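Local coordinates for ribosome-inactivating protein 3 (PDB 2PQG) that belongs to the plant ribosome-inactivating proteins, a maize member whose alpha/beta fold is built around a mixed beta-sheet, at residues Pro42-Val47 with Ala66-Asn71; Lys46-Trp51 with Thr93-Asp98; Ser61-Ala66 with Asp134-Lys139; Trp85-Asp90 with Arg101-Gly106; Glu119-Gly124 with Leu180-Cys185. One frame throughout, in Å; residues are numbered along the deposited sequence.

Contact 1: residues Pro42-Val47 with Ala66-Asn71; sequences PPEKKV and AIRMDN
Glu44 reaches across the paired side chains of Arg68 and Asp70 at about a right angle to each, its CG 3.6 Å from Arg68 NH2. The Glu44 chain runs out extended, with CG anti to the backbone N (chi1 -172°), and this carries OE1 on to Asn71, where ND2 gives it a weak hydrogen bond of 3.5 Å; Lys260 is a second partner of OE1, in a long, weak ion pair. Glu44 OE2 and Arg68 NH2 attract only as nearby charges, because the oxygen stands well out of the guanidinium plane. The firm link is Arg68 NH2 to Lys45 O, 2.7 Å, with the carbonyl at the edge of the guanidinium. Asp70 fixes that guanidinium side-on: Arg68 NE meets the syn lone pair of OD1 at 2.9 Å in a nearly straight bond, while NH2 forms a salt bridge to OD2 at 2.8 Å. NH2 thus serves both segments. Asp70 CB also packs 3.3 Å from Pro42 O, and one water joins Pro42 O to Asp70 O. The result is a loop tied by backbone carbonyls to the turn leaving strand 62-68, at the open end of the beta hairpin formed by strands 51-57 and 62-68.

Contact 2: residues Lys46-Trp51 with Thr93-Asp98; sequences KVPELW and THLLGD
Leu95 meets Pro48 at about a right angle, and Leu96 meets Trp51 in the same crossed fashion, so two successive leucines each have a main partner of their own. The setting is one face of the mixed sheet of the ribosome-inactivating protein fold, where two loops meet over its inner strands: 93-98 belongs to the connection between the parallel neighbours 84-86 and 101-102, and 46-51 is the loop running into strand 51-57. Leu95 straddles one side of the proline ring with both methyls, CD1 lying 3.7 Å from Pro48 CG and CD2 3.8 Å from Pro48 CD. Its CD2 also rests 3.9 Å from the backbone oxygen of Lys46. Pro48 in turn leans on Trp51, three residues further along its own segment, its CB standing over one face of the Trp51 ring near the rim. The indole therefore has the proline above it and Leu95 CB at its edge. With CG anti to the carbonyl carbon (chi1 -69°), Trp51 extends its six-membered ring toward the 93-98 loop.

No hydrogen bond crosses this apolar contact. The loop carrying the leucines is held instead by Glu86, whose carboxylate accepts from the backbone N of both Leu95 and Leu96, while Val75 and Ala66 of the sheet lie against Leu96. At the far corner of the indole, Trp51 CH2 comes 4.0 Å from Leu96 CD2, approached obliquely.

Contact 3: residues Ser61-Ala66 with Asp134-Lys139; sequences SSITLA and DLAKKK
Ser61 turns its CB toward the methyl of Ala136, the two CB atoms 3.7 Å apart; the hydroxyl is modelled doubtfully close to that methyl, and its position carries little weight. At Ser62 the backbone takes over: its side chain points away, and its carbonyl O lies 3.8 Å from Ala136 CB. Ile63 makes the main contact and spreads its two branches over neighbouring residues. With chi1 at 59°, CG1 lies between the backbone N and the carbonyl carbon and CG2 beside the N, which lets the two branches meet Leu135 and Ala136 separately. CG2 sits against the backbone of the turn, 3.6 Å from Ala136 CA, while CD1, at the end of the other branch, reaches Leu135 CB at 4.2 Å.

The surface that Ile63 meets is a type I turn from Leu135 to Lys138, closed by Lys138 N to Leu135 O at 2.9 Å, where helix 125-135 gives way to loop. Leu135 presses onward to Thr173 and Leu177 of helix 171-189 and to Phe77 of strand 74-78. The contact thus sets the chain leaving helix 125-135 on the start of strand 62-68, beside the long helix 171-189.

Contact 4: residues Trp85-Asp90 with Arg101-Gly106; sequences WEFGKD and RWLGFG
A short parallel strand pair at the edge of the mixed sheet joins Trp85 to Arg101 and Glu86 to Trp102, then continues as two loops that stay hydrogen-bonded to each other. Arg101 O accepts from Glu86 N at 2.8 Å in a nearly straight bond, and Leu103 N gives to Glu86 O at 3.0 Å. Beyond the strands Gly88 takes over: its N donates to Phe105 O at 2.9 Å, coming from above the carbonyl plane, and its O receives a weak bond from Gly104 N.

On one face of the sheet, Trp85 and Arg101 run side by side. Arg101 CB rides over the six-membered ring in a CH-pi contact, 3.9 Å from its centroid, and the extended arginine chain carries CD along to the CZ2-CH2 end of the indole. The other face carries Glu86 and Trp102. There the Lys89 backbone lies over one face of the Trp102 indole, Phe87 O is at its edge, and Gly88 CA meets CE3 obliquely at 3.3 Å. Glu86 sends its carboxylate past this ring to the backbone N atoms of Leu95 and Leu96.

Leu103 fills the angle between Trp85 and Phe87, its CD2 3.8 Å from Trp85 CE3 and its CD1 4.0 Å from Phe87 CD2. Behind them Leu177 of helix 171-189 meets both Phe87 and Leu103, while strand 84-86 pairs on its other side with strand 74-78, leaving 101-102 outermost.

Contact 5: residues Glu119-Gly124 with Leu180-Cys185; sequences ETVTMG and LVVMVC
Met123 is the bump here, and its sulfur drops into the corner between Val182 and Met183 on the helix: SD lies 3.4 Å from Val182 CG1 and 3.6 Å from Met183 CG. The chain turns at its last torsion (chi3 -84°), which brings CE round to lie alongside the same valine methyl at 4.0 Å. Met183 answers in the reverse sense. The two methionines slide past each other in opposite directions, so that Met183 CG fits against Met123 CB at 3.6 Å while its own sulfur travels on to the backbone of Gly124. There SD occupies the notch beside a residue with no side chain, 3.6 Å from Gly124 O, and takes a weak but straight N-H...S hydrogen bond from Gly124 N at 3.7 Å. Val121 closes the other end more loosely, its CG1 4.5 Å from Val182 CG2.

Every residue that touches is buried, and apart from the weak N-H...S bond the fit is apolar. Leu209 lies against both Met123 and Val182, and Val197 of helix 191-199 against both methionines, so the two methionines are packed from several sides. Gly124 is the N-cap of helix 125-135. The arrangement therefore seats the loop entering that helix on helix 171-189, the long central helix of the ribosome-inactivating protein fold, close to the middle of the molecule.

Overall arrangement
Contact 5 is the deep one, its touching residues all buried; the other four lie farther out and are only partly buried. Strand 62-68 links contact 3, at its beginning, with contact 1, at its end, their centres about 22 Å apart. Contacts 1 and 2 share Lys46 and Val47 but differ in chemistry: charge and carbonyl bonds in the first, leucine, proline and indole in the second. Contact 4, the most extensive, is the one with paired strands, and its Glu86 holds the 93-98 loop of contact 2. Lys138 of contact 3 lies on Trp85 of contact 4 as a cation-pi partner. Ile63, Leu65 and Leu135 of contact 3 then pack onto the helix of contact 5, joining both the sheet and helix 125-135 to the central helix.

Contact 1: residues Pro42-Val47 with Ala66-Asn71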
# COMPACT_ATOMS: atom_id res chain seq x y z
N PRO A 42 -11.04 7.08 10.53
CA PRO A 42 -12.19 7.93 10.23
C PRO A 42 -13.16 7.20 9.30
O PRO A 42 -12.74 6.41 8.46
CB PRO A 42 -11.56 9.14 9.55
CG PRO A 42 -10.18 9.19 10.15
CD PRO A 42 -9.78 7.75 10.17
N PRO A 43 -14.48 7.45 9.44
CA PRO A 43 -15.46 6.78 8.58
C PRO A 43 -15.23 7.10 7.11
O PRO A 43 -14.90 8.23 6.75
CB PRO A 43 -16.79 7.31 9.09
CG PRO A 43 -16.43 8.66 9.64
CD PRO A 43 -15.15 8.38 10.37
N GLU A 44 -15.42 6.09 6.27
CA GLU A 44 -15.21 6.26 4.84
C GLU A 44 -16.32 7.06 4.18
O GLU A 44 -17.48 6.98 4.58
CB GLU A 44 -15.09 4.89 4.18
CG GLU A 44 -14.69 4.95 2.72
CD GLU A 44 -14.01 3.69 2.25
OE1 GLU A 44 -13.08 3.23 2.94
OE2 GLU A 44 -14.41 3.17 1.18
N LYS A 45 -15.94 7.85 3.18
CA LYS A 45 -16.86 8.69 2.42
C LYS A 45 -16.50 8.59 0.95
O LYS A 45 -15.40 8.17 0.61
CB LYS A 45 -16.74 10.16 2.80
CG LYS A 45 -17.15 10.49 4.19
CD LYS A 45 -17.00 11.97 4.40
CE LYS A 45 -17.38 12.34 5.81
NZ LYS A 45 -18.82 12.07 6.06
N LYS A 46 -17.42 9.00 0.09
CA LYS A 46 -17.18 8.97 -1.35
C LYS A 46 -15.94 9.82 -1.65
O LYS A 46 -15.07 9.44 -2.44
CB LYS A 46 -18.37 9.56 -2.10
CG LYS A 46 -18.84 8.69 -3.26
CD LYS A 46 -19.68 9.49 -4.24
CE LYS A 46 -20.34 8.58 -5.27
NZ LYS A 46 -21.75 8.99 -5.53
N VAL A 47 -15.86 10.99 -1.00
CA VAL A 47 -14.72 11.90 -1.21
C VAL A 47 -13.79 11.93 0.02
O VAL A 47 -14.11 12.54 1.03
CB VAL A 47 -15.18 13.33 -1.50
CG1 VAL A 47 -14.07 14.09 -2.25
CG2 VAL A 47 -16.46 13.31 -2.30
N ALA A 66 -0.25 9.85 -2.20
CA ALA A 66 -1.53 10.39 -1.72
C ALA A 66 -2.36 9.26 -1.12
O ALA A 66 -2.91 8.43 -1.84
CB ALA A 66 -2.29 11.03 -2.88
N ILE A 67 -2.45 9.24 0.21
CA ILE A 67 -3.19 8.19 0.90
C ILE A 67 -4.44 8.65 1.64
O ILE A 67 -4.40 9.60 2.41
CB ILE A 67 -2.27 7.47 1.91
CG1 ILE A 67 -1.10 6.81 1.16
CG2 ILE A 67 -3.05 6.44 2.70
CD1 ILE A 67 0.04 6.38 2.07
N ARG A 68 -5.55 7.95 1.41
CA ARG A 68 -6.81 8.28 2.10
C ARG A 68 -6.64 7.92 3.56
O ARG A 68 -6.12 6.85 3.88
CB ARG A 68 -7.97 7.45 1.55
CG ARG A 68 -8.27 7.61 0.09
CD ARG A 68 -9.37 6.64 -0.34
NE ARG A 68 -10.61 6.82 0.42
CZ ARG A 68 -11.79 7.05 -0.13
NH1 ARG A 68 -11.90 7.13 -1.46
NH2 ARG A 68 -12.87 7.20 0.63
N MET A 69 -7.08 8.79 4.45
CA MET A 69 -6.98 8.51 5.87
C MET A 69 -8.03 7.50 6.31
O MET A 69 -7.77 6.69 7.20
CB MET A 69 -7.16 9.80 6.67
CG MET A 69 -5.86 10.45 7.04
SD MET A 69 -5.13 9.55 8.41
CE MET A 69 -5.78 10.51 9.74
N ASP A 70 -9.20 7.52 5.68
CA ASP A 70 -10.26 6.60 6.07
C ASP A 70 -9.95 5.11 5.89
O ASP A 70 -10.28 4.31 6.77
CB ASP A 70 -11.59 6.98 5.39
CG ASP A 70 -11.47 7.21 3.90
OD1 ASP A 70 -10.53 6.68 3.28
OD2 ASP A 70 -12.35 7.90 3.34
N ASN A 71 -9.33 4.71 4.78
CA ASN A 71 -9.03 3.29 4.61
C ASN A 71 -7.53 3.02 4.49
O ASN A 71 -7.11 1.88 4.28
CB ASN A 71 -9.76 2.71 3.39
CG ASN A 71 -9.31 3.34 2.10
OD1 ASN A 71 -8.21 3.88 2.00
ND2 ASN A 71 -10.17 3.27 1.08
O HOH W 1 -12.97 3.59 7.91

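Contact 2: residues Lys46-Trp51 with Thr93-Asp98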
# COMPACT_ATOMS: atom_id res chain seq x y z
N LYS A 46 -17.42 9.00 0.09
CA LYS A 46 -17.18 8.97 -1.35
C LYS A 46 -15.94 9.82 -1.65
O LYS A 46 -15.07 9.44 -2.44
CB LYS A 46 -18.37 9.56 -2.10
CG LYS A 46 -18.84 8.69 -3.26
CD LYS A 46 -19.68 9.49 -4.24
CE LYS A 46 -20.34 8.58 -5.27
NZ LYS A 46 -21.75 8.99 -5.53
N VAL A 47 -15.86 10.99 -1.00
CA VAL A 47 -14.72 11.90 -1.21
C VAL A 47 -13.79 11.93 0.02
O VAL A 47 -14.11 12.54 1.03
CB VAL A 47 -15.18 13.33 -1.50
CG1 VAL A 47 -14.07 14.09 -2.25
CG2 VAL A 47 -16.46 13.31 -2.30
N PRO A 48 -12.62 11.27 -0.08
CA PRO A 48 -11.62 11.22 0.99
C PRO A 48 -11.64 12.60 1.63
O PRO A 48 -11.47 13.63 0.95
CB PRO A 48 -10.34 10.93 0.24
CG PRO A 48 -10.81 10.09 -0.92
CD PRO A 48 -12.14 10.66 -1.33
N GLU A 49 -11.78 12.64 2.96
CA GLU A 49 -11.90 13.87 3.70
C GLU A 49 -10.68 14.32 4.49
O GLU A 49 -10.58 15.49 4.89
CB GLU A 49 -13.15 13.75 4.58
N LEU A 50 -9.80 13.37 4.76
CA LEU A 50 -8.51 13.69 5.35
C LEU A 50 -7.48 12.87 4.56
O LEU A 50 -7.67 11.68 4.27
CB LEU A 50 -8.40 13.37 6.85
CG LEU A 50 -9.21 14.31 7.74
CD1 LEU A 50 -9.76 13.50 8.91
CD2 LEU A 50 -8.36 15.47 8.21
N TRP A 51 -6.39 13.52 4.20
CA TRP A 51 -5.33 12.89 3.42
C TRP A 51 -3.99 12.78 4.12
O TRP A 51 -3.55 13.73 4.77
CB TRP A 51 -5.11 13.64 2.12
CG TRP A 51 -6.24 13.54 1.12
CD1 TRP A 51 -7.36 14.31 1.07
CD2 TRP A 51 -6.36 12.58 0.06
NE1 TRP A 51 -8.17 13.89 0.03
CE2 TRP A 51 -7.58 12.83 -0.59
CE3 TRP A 51 -5.55 11.53 -0.39
CZ2 TRP A 51 -8.01 12.07 -1.68
CZ3 TRP A 51 -5.98 10.77 -1.47
CH2 TRP A 51 -7.21 11.05 -2.10
N THR A 93 -13.83 8.90 -12.05
CA THR A 93 -13.87 10.22 -11.44
C THR A 93 -12.63 10.45 -10.59
O THR A 93 -12.34 9.68 -9.68
CB THR A 93 -15.16 10.37 -10.59
OG1 THR A 93 -16.27 10.62 -11.46
CG2 THR A 93 -15.03 11.50 -9.57
N HIS A 94 -11.89 11.50 -10.90
CA HIS A 94 -10.68 11.83 -10.17
C HIS A 94 -10.94 12.30 -8.75
O HIS A 94 -11.83 13.12 -8.51
CB HIS A 94 -9.88 12.92 -10.88
CG HIS A 94 -8.97 12.42 -11.96
ND1 HIS A 94 -9.18 12.67 -13.30
CD2 HIS A 94 -7.84 11.68 -11.89
CE1 HIS A 94 -8.21 12.11 -14.01
NE2 HIS A 94 -7.39 11.50 -13.18
N LEU A 95 -10.18 11.75 -7.80
CA LEU A 95 -10.28 12.19 -6.41
C LEU A 95 -9.16 13.24 -6.26
O LEU A 95 -9.28 14.20 -5.49
CB LEU A 95 -10.04 11.05 -5.41
CG LEU A 95 -11.09 9.94 -5.45
CD1 LEU A 95 -10.72 8.87 -4.45
CD2 LEU A 95 -12.47 10.51 -5.14
N LEU A 96 -8.05 13.06 -6.98
CA LEU A 96 -6.93 14.00 -6.93
C LEU A 96 -7.22 15.26 -7.75
O LEU A 96 -7.93 15.21 -8.76
CB LEU A 96 -5.65 13.35 -7.46
CG LEU A 96 -5.25 12.02 -6.82
CD1 LEU A 96 -3.89 11.56 -7.37
CD2 LEU A 96 -5.18 12.17 -5.31
N GLY A 97 -6.69 16.39 -7.30
CA GLY A 97 -6.84 17.64 -8.02
C GLY A 97 -5.49 17.90 -8.68
O GLY A 97 -4.61 17.02 -8.67
N ASP A 98 -5.30 19.08 -9.25
CA ASP A 98 -4.03 19.46 -9.89
C ASP A 98 -3.71 18.76 -11.20
O ASP A 98 -2.56 18.40 -11.41
CB ASP A 98 -2.85 19.26 -8.93
CG ASP A 98 -2.76 20.35 -7.87
OD1 ASP A 98 -3.55 21.31 -7.92
OD2 ASP A 98 -1.87 20.25 -6.99

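Contact 3: residues Ser61-Ala66 with Asp134-Lys139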
# COMPACT_ATOMS: atom_id res chain seq x y z
N SER A 61 16.24 11.14 -6.02
CA SER A 61 14.93 11.59 -6.43
C SER A 61 13.93 11.46 -5.30
O SER A 61 14.31 11.25 -4.15
CB SER A 61 14.45 10.77 -7.63
OG SER A 61 13.36 11.41 -8.27
N SER A 62 12.65 11.59 -5.62
CA SER A 62 11.59 11.47 -4.62
C SER A 62 10.19 11.48 -5.23
O SER A 62 9.99 11.89 -6.39
CB SER A 62 11.69 12.60 -3.60
OG SER A 62 11.40 13.86 -4.19
N ILE A 63 9.22 11.01 -4.45
CA ILE A 63 7.83 11.01 -4.87
C ILE A 63 6.95 11.17 -3.64
O ILE A 63 7.34 10.82 -2.52
CB ILE A 63 7.41 9.70 -5.59
CG1 ILE A 63 7.62 8.48 -4.68
CG2 ILE A 63 8.18 9.56 -6.88
CD1 ILE A 63 7.03 7.19 -5.24
N THR A 64 5.75 11.71 -3.84
CA THR A 64 4.82 11.87 -2.74
C THR A 64 3.65 10.92 -2.97
O THR A 64 3.15 10.81 -4.09
CB THR A 64 4.28 13.31 -2.66
OG1 THR A 64 5.38 14.24 -2.69
CG2 THR A 64 3.49 13.52 -1.38
N LEU A 65 3.23 10.22 -1.92
CA LEU A 65 2.11 9.28 -2.03
C LEU A 65 0.84 9.89 -1.44
O LEU A 65 0.85 10.41 -0.33
CB LEU A 65 2.44 7.98 -1.29
CG LEU A 65 3.69 7.17 -1.65
CD1 LEU A 65 3.77 5.95 -0.73
CD2 LEU A 65 3.64 6.74 -3.11
N ALA A 66 -0.25 9.85 -2.20
CA ALA A 66 -1.53 10.39 -1.72
C ALA A 66 -2.36 9.26 -1.12
O ALA A 66 -2.91 8.43 -1.84
CB ALA A 66 -2.29 11.03 -2.88
N ASP A 134 12.37 4.84 -9.76
CA ASP A 134 11.70 4.42 -10.98
C ASP A 134 10.45 5.25 -11.22
O ASP A 134 10.28 5.84 -12.29
CB ASP A 134 11.31 2.94 -10.88
CG ASP A 134 11.13 2.28 -12.23
OD1 ASP A 134 10.53 2.89 -13.13
OD2 ASP A 134 11.60 1.14 -12.38
N LEU A 135 9.57 5.30 -10.22
CA LEU A 135 8.32 6.05 -10.32
C LEU A 135 8.51 7.56 -10.42
O LEU A 135 7.65 8.28 -10.94
CB LEU A 135 7.40 5.71 -9.13
CG LEU A 135 6.90 4.26 -9.13
CD1 LEU A 135 6.13 3.99 -7.85
CD2 LEU A 135 6.02 4.01 -10.37
N ALA A 136 9.65 8.05 -9.92
CA ALA A 136 9.94 9.48 -9.99
C ALA A 136 10.06 9.86 -11.45
O ALA A 136 10.00 11.03 -11.80
CB ALA A 136 11.24 9.79 -9.27
N LYS A 137 10.24 8.85 -12.30
CA LYS A 137 10.36 9.06 -13.74
C LYS A 137 9.15 8.57 -14.52
O LYS A 137 9.24 8.47 -15.75
CB LYS A 137 11.58 8.34 -14.31
CG LYS A 137 12.78 8.32 -13.42
CD LYS A 137 14.01 7.98 -14.22
CE LYS A 137 15.25 8.10 -13.36
NZ LYS A 137 16.40 8.61 -14.16
N LYS A 138 8.04 8.26 -13.85
CA LYS A 138 6.87 7.78 -14.57
C LYS A 138 6.71 8.62 -15.82
O LYS A 138 6.59 9.84 -15.77
CB LYS A 138 5.59 7.87 -13.75
CG LYS A 138 4.35 7.45 -14.55
CD LYS A 138 4.14 5.96 -14.53
CE LYS A 138 3.46 5.49 -15.81
NZ LYS A 138 2.32 6.35 -16.21
N LYS A 139 6.70 7.92 -16.94
CA LYS A 139 6.60 8.52 -18.25
C LYS A 139 5.20 8.36 -18.77
O LYS A 139 4.45 7.50 -18.33
CB LYS A 139 7.56 7.80 -19.19
CG LYS A 139 7.25 6.28 -19.33
CD LYS A 139 7.26 5.56 -17.97
CE LYS A 139 7.44 4.08 -18.11
NZ LYS A 139 6.17 3.32 -18.18

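Contact 4: residues Trp85-Asp90 with Arg101-Gly106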
# COMPACT_ATOMS: atom_id res chain seq x y z
N TRP A 85 -0.34 11.08 -10.64
CA TRP A 85 -0.78 9.86 -11.31
C TRP A 85 -1.75 9.16 -10.39
O TRP A 85 -1.39 8.75 -9.29
CB TRP A 85 0.41 8.97 -11.59
CG TRP A 85 1.30 9.51 -12.62
CD1 TRP A 85 2.43 10.27 -12.45
CD2 TRP A 85 1.13 9.36 -14.03
NE1 TRP A 85 2.98 10.58 -13.67
CE2 TRP A 85 2.22 10.02 -14.65
CE3 TRP A 85 0.19 8.68 -14.82
CZ2 TRP A 85 2.35 10.07 -16.05
CZ3 TRP A 85 0.33 8.74 -16.21
CH2 TRP A 85 1.42 9.41 -16.80
N GLU A 86 -2.99 9.01 -10.86
CA GLU A 86 -4.03 8.38 -10.06
C GLU A 86 -4.54 7.02 -10.52
O GLU A 86 -4.65 6.74 -11.72
CB GLU A 86 -5.21 9.35 -9.96
CG GLU A 86 -6.18 9.03 -8.86
CD GLU A 86 -7.35 9.99 -8.84
OE1 GLU A 86 -7.23 11.08 -9.44
OE2 GLU A 86 -8.39 9.66 -8.23
N PHE A 87 -4.85 6.17 -9.55
CA PHE A 87 -5.38 4.84 -9.81
C PHE A 87 -6.74 4.98 -10.49
O PHE A 87 -7.64 5.64 -9.96
CB PHE A 87 -5.54 4.06 -8.51
CG PHE A 87 -4.29 3.35 -8.07
CD1 PHE A 87 -3.84 3.47 -6.76
CD2 PHE A 87 -3.60 2.52 -8.94
CE1 PHE A 87 -2.72 2.77 -6.32
CE2 PHE A 87 -2.48 1.83 -8.52
CZ PHE A 87 -2.04 1.95 -7.21
N GLY A 88 -6.88 4.37 -11.66
CA GLY A 88 -8.13 4.46 -12.39
C GLY A 88 -7.87 4.47 -13.88
O GLY A 88 -6.75 4.23 -14.32
N LYS A 89 -8.92 4.73 -14.66
CA LYS A 89 -8.83 4.77 -16.12
C LYS A 89 -9.83 5.79 -16.65
O LYS A 89 -10.75 6.19 -15.92
CB LYS A 89 -9.14 3.37 -16.69
CG LYS A 89 -10.55 2.86 -16.38
CD LYS A 89 -10.74 1.38 -16.74
CE LYS A 89 -12.23 0.99 -16.75
NZ LYS A 89 -12.97 1.30 -15.48
N ASP A 90 -9.65 6.23 -17.90
CA ASP A 90 -10.57 7.21 -18.50
C ASP A 90 -12.00 6.78 -18.23
O ASP A 90 -12.34 5.61 -18.37
CB ASP A 90 -10.37 7.30 -20.02
CG ASP A 90 -8.99 7.80 -20.41
OD1 ASP A 90 -8.75 7.98 -21.62
OD2 ASP A 90 -8.15 8.00 -19.51
N ARG A 101 -3.33 12.53 -13.89
CA ARG A 101 -3.36 11.64 -15.04
C ARG A 101 -3.77 10.25 -14.58
O ARG A 101 -3.41 9.82 -13.48
CB ARG A 101 -1.99 11.58 -15.70
CG ARG A 101 -1.67 12.78 -16.52
CD ARG A 101 -0.25 12.74 -17.05
NE ARG A 101 -0.16 13.45 -18.32
CZ ARG A 101 -0.67 13.00 -19.47
NH1 ARG A 101 -0.55 13.71 -20.58
NH2 ARG A 101 -1.29 11.82 -19.51
N TRP A 102 -4.54 9.56 -15.42
CA TRP A 102 -4.98 8.20 -15.11
C TRP A 102 -3.86 7.21 -15.43
O TRP A 102 -3.27 7.26 -16.51
CB TRP A 102 -6.22 7.85 -15.95
CG TRP A 102 -7.52 8.48 -15.49
CD1 TRP A 102 -8.38 9.23 -16.24
CD2 TRP A 102 -8.12 8.35 -14.19
NE1 TRP A 102 -9.48 9.59 -15.49
CE2 TRP A 102 -9.34 9.08 -14.23
CE3 TRP A 102 -7.74 7.73 -13.00
CZ2 TRP A 102 -10.20 9.16 -13.12
CZ3 TRP A 102 -8.60 7.82 -11.89
CH2 TRP A 102 -9.81 8.54 -11.96
N LEU A 103 -3.57 6.32 -14.48
CA LEU A 103 -2.54 5.31 -14.69
C LEU A 103 -3.04 4.29 -15.71
O LEU A 103 -2.26 3.64 -16.40
CB LEU A 103 -2.18 4.63 -13.36
CG LEU A 103 -1.16 5.35 -12.45
CD1 LEU A 103 -1.08 4.73 -11.05
CD2 LEU A 103 0.21 5.29 -13.13
N GLY A 104 -4.36 4.16 -15.82
CA GLY A 104 -4.93 3.22 -16.77
C GLY A 104 -5.36 1.92 -16.11
O GLY A 104 -6.11 1.14 -16.69
N PHE A 105 -4.87 1.68 -14.90
CA PHE A 105 -5.22 0.48 -14.15
C PHE A 105 -5.61 0.89 -12.74
O PHE A 105 -5.33 2.01 -12.32
CB PHE A 105 -4.03 -0.49 -14.14
CG PHE A 105 -2.72 0.13 -13.75
CD1 PHE A 105 -2.28 0.09 -12.43
CD2 PHE A 105 -1.92 0.75 -14.70
CE1 PHE A 105 -1.06 0.65 -12.07
CE2 PHE A 105 -0.69 1.31 -14.35
CZ PHE A 105 -0.26 1.26 -13.03
N GLY A 106 -6.29 -0.00 -12.02
CA GLY A 106 -6.72 0.32 -10.67
C GLY A 106 -5.74 -0.09 -9.59
O GLY A 106 -4.71 -0.69 -9.87

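Contact 5: residues Glu119-Gly124 with Leu180-Cys185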
# COMPACT_ATOMS: atom_id res chain seq x y z
N GLU A 119 2.60 -12.76 -1.23
CA GLU A 119 3.89 -13.36 -0.90
C GLU A 119 4.92 -13.24 -2.02
O GLU A 119 6.09 -13.55 -1.82
CB GLU A 119 3.72 -14.83 -0.51
CG GLU A 119 3.40 -15.76 -1.68
CD GLU A 119 1.91 -15.85 -2.01
OE1 GLU A 119 1.56 -16.54 -2.99
OE2 GLU A 119 1.09 -15.23 -1.29
N THR A 120 4.48 -12.79 -3.20
CA THR A 120 5.39 -12.63 -4.34
C THR A 120 6.00 -11.24 -4.45
O THR A 120 6.85 -11.00 -5.32
CB THR A 120 4.70 -12.95 -5.68
OG1 THR A 120 3.50 -12.16 -5.79
CG2 THR A 120 4.36 -14.43 -5.77
N VAL A 121 5.56 -10.33 -3.59
CA VAL A 121 6.05 -8.96 -3.59
C VAL A 121 7.28 -8.80 -2.70
O VAL A 121 7.17 -8.76 -1.47
CB VAL A 121 4.94 -7.99 -3.13
CG1 VAL A 121 5.44 -6.54 -3.18
CG2 VAL A 121 3.71 -8.16 -4.00
N THR A 122 8.46 -8.72 -3.33
CA THR A 122 9.71 -8.58 -2.60
C THR A 122 9.87 -7.15 -2.08
O THR A 122 9.81 -6.20 -2.86
CB THR A 122 10.91 -8.93 -3.49
OG1 THR A 122 10.68 -10.20 -4.11
CG2 THR A 122 12.18 -9.02 -2.64
N MET A 123 10.07 -7.03 -0.77
CA MET A 123 10.22 -5.73 -0.13
C MET A 123 11.59 -5.55 0.49
O MET A 123 12.41 -6.48 0.50
CB MET A 123 9.10 -5.53 0.91
CG MET A 123 7.71 -5.71 0.33
SD MET A 123 6.45 -5.81 1.62
CE MET A 123 6.54 -7.54 2.07
N GLY A 124 11.84 -4.35 1.02
CA GLY A 124 13.12 -4.03 1.60
C GLY A 124 13.45 -2.58 1.28
O GLY A 124 12.73 -1.91 0.53
N LEU A 180 5.24 -0.55 -2.73
CA LEU A 180 5.00 0.56 -1.81
C LEU A 180 3.65 0.42 -1.13
O LEU A 180 3.48 0.82 0.02
CB LEU A 180 5.08 1.89 -2.55
CG LEU A 180 6.40 2.19 -3.26
CD1 LEU A 180 6.28 3.52 -4.00
CD2 LEU A 180 7.56 2.22 -2.26
N VAL A 181 2.69 -0.16 -1.84
CA VAL A 181 1.36 -0.37 -1.30
C VAL A 181 1.46 -1.30 -0.10
O VAL A 181 0.85 -1.04 0.94
CB VAL A 181 0.39 -0.97 -2.35
CG1 VAL A 181 -0.95 -1.31 -1.70
CG2 VAL A 181 0.17 0.02 -3.48
N VAL A 182 2.24 -2.37 -0.22
CA VAL A 182 2.39 -3.31 0.88
C VAL A 182 3.28 -2.78 2.01
O VAL A 182 2.92 -2.90 3.18
CB VAL A 182 2.94 -4.68 0.40
CG1 VAL A 182 3.06 -5.63 1.56
CG2 VAL A 182 2.01 -5.27 -0.64
N MET A 183 4.42 -2.19 1.66
CA MET A 183 5.34 -1.65 2.67
C MET A 183 4.77 -0.44 3.42
O MET A 183 4.97 -0.31 4.63
CB MET A 183 6.68 -1.22 2.04
CG MET A 183 7.59 -2.36 1.62
SD MET A 183 9.20 -1.80 1.01
CE MET A 183 8.84 -1.44 -0.75
N VAL A 184 4.07 0.45 2.72
CA VAL A 184 3.51 1.62 3.37
C VAL A 184 2.05 1.46 3.85
O VAL A 184 1.81 1.40 5.06
CB VAL A 184 3.63 2.86 2.47
CG1 VAL A 184 3.09 4.07 3.18
CG2 VAL A 184 5.09 3.07 2.09
N CYS A 185 1.09 1.39 2.93
CA CYS A 185 -0.31 1.26 3.33
C CYS A 185 -0.55 0.07 4.23
O CYS A 185 -1.06 0.20 5.34
CB CYS A 185 -1.20 1.10 2.13
SG CYS A 185 -1.16 2.50 1.02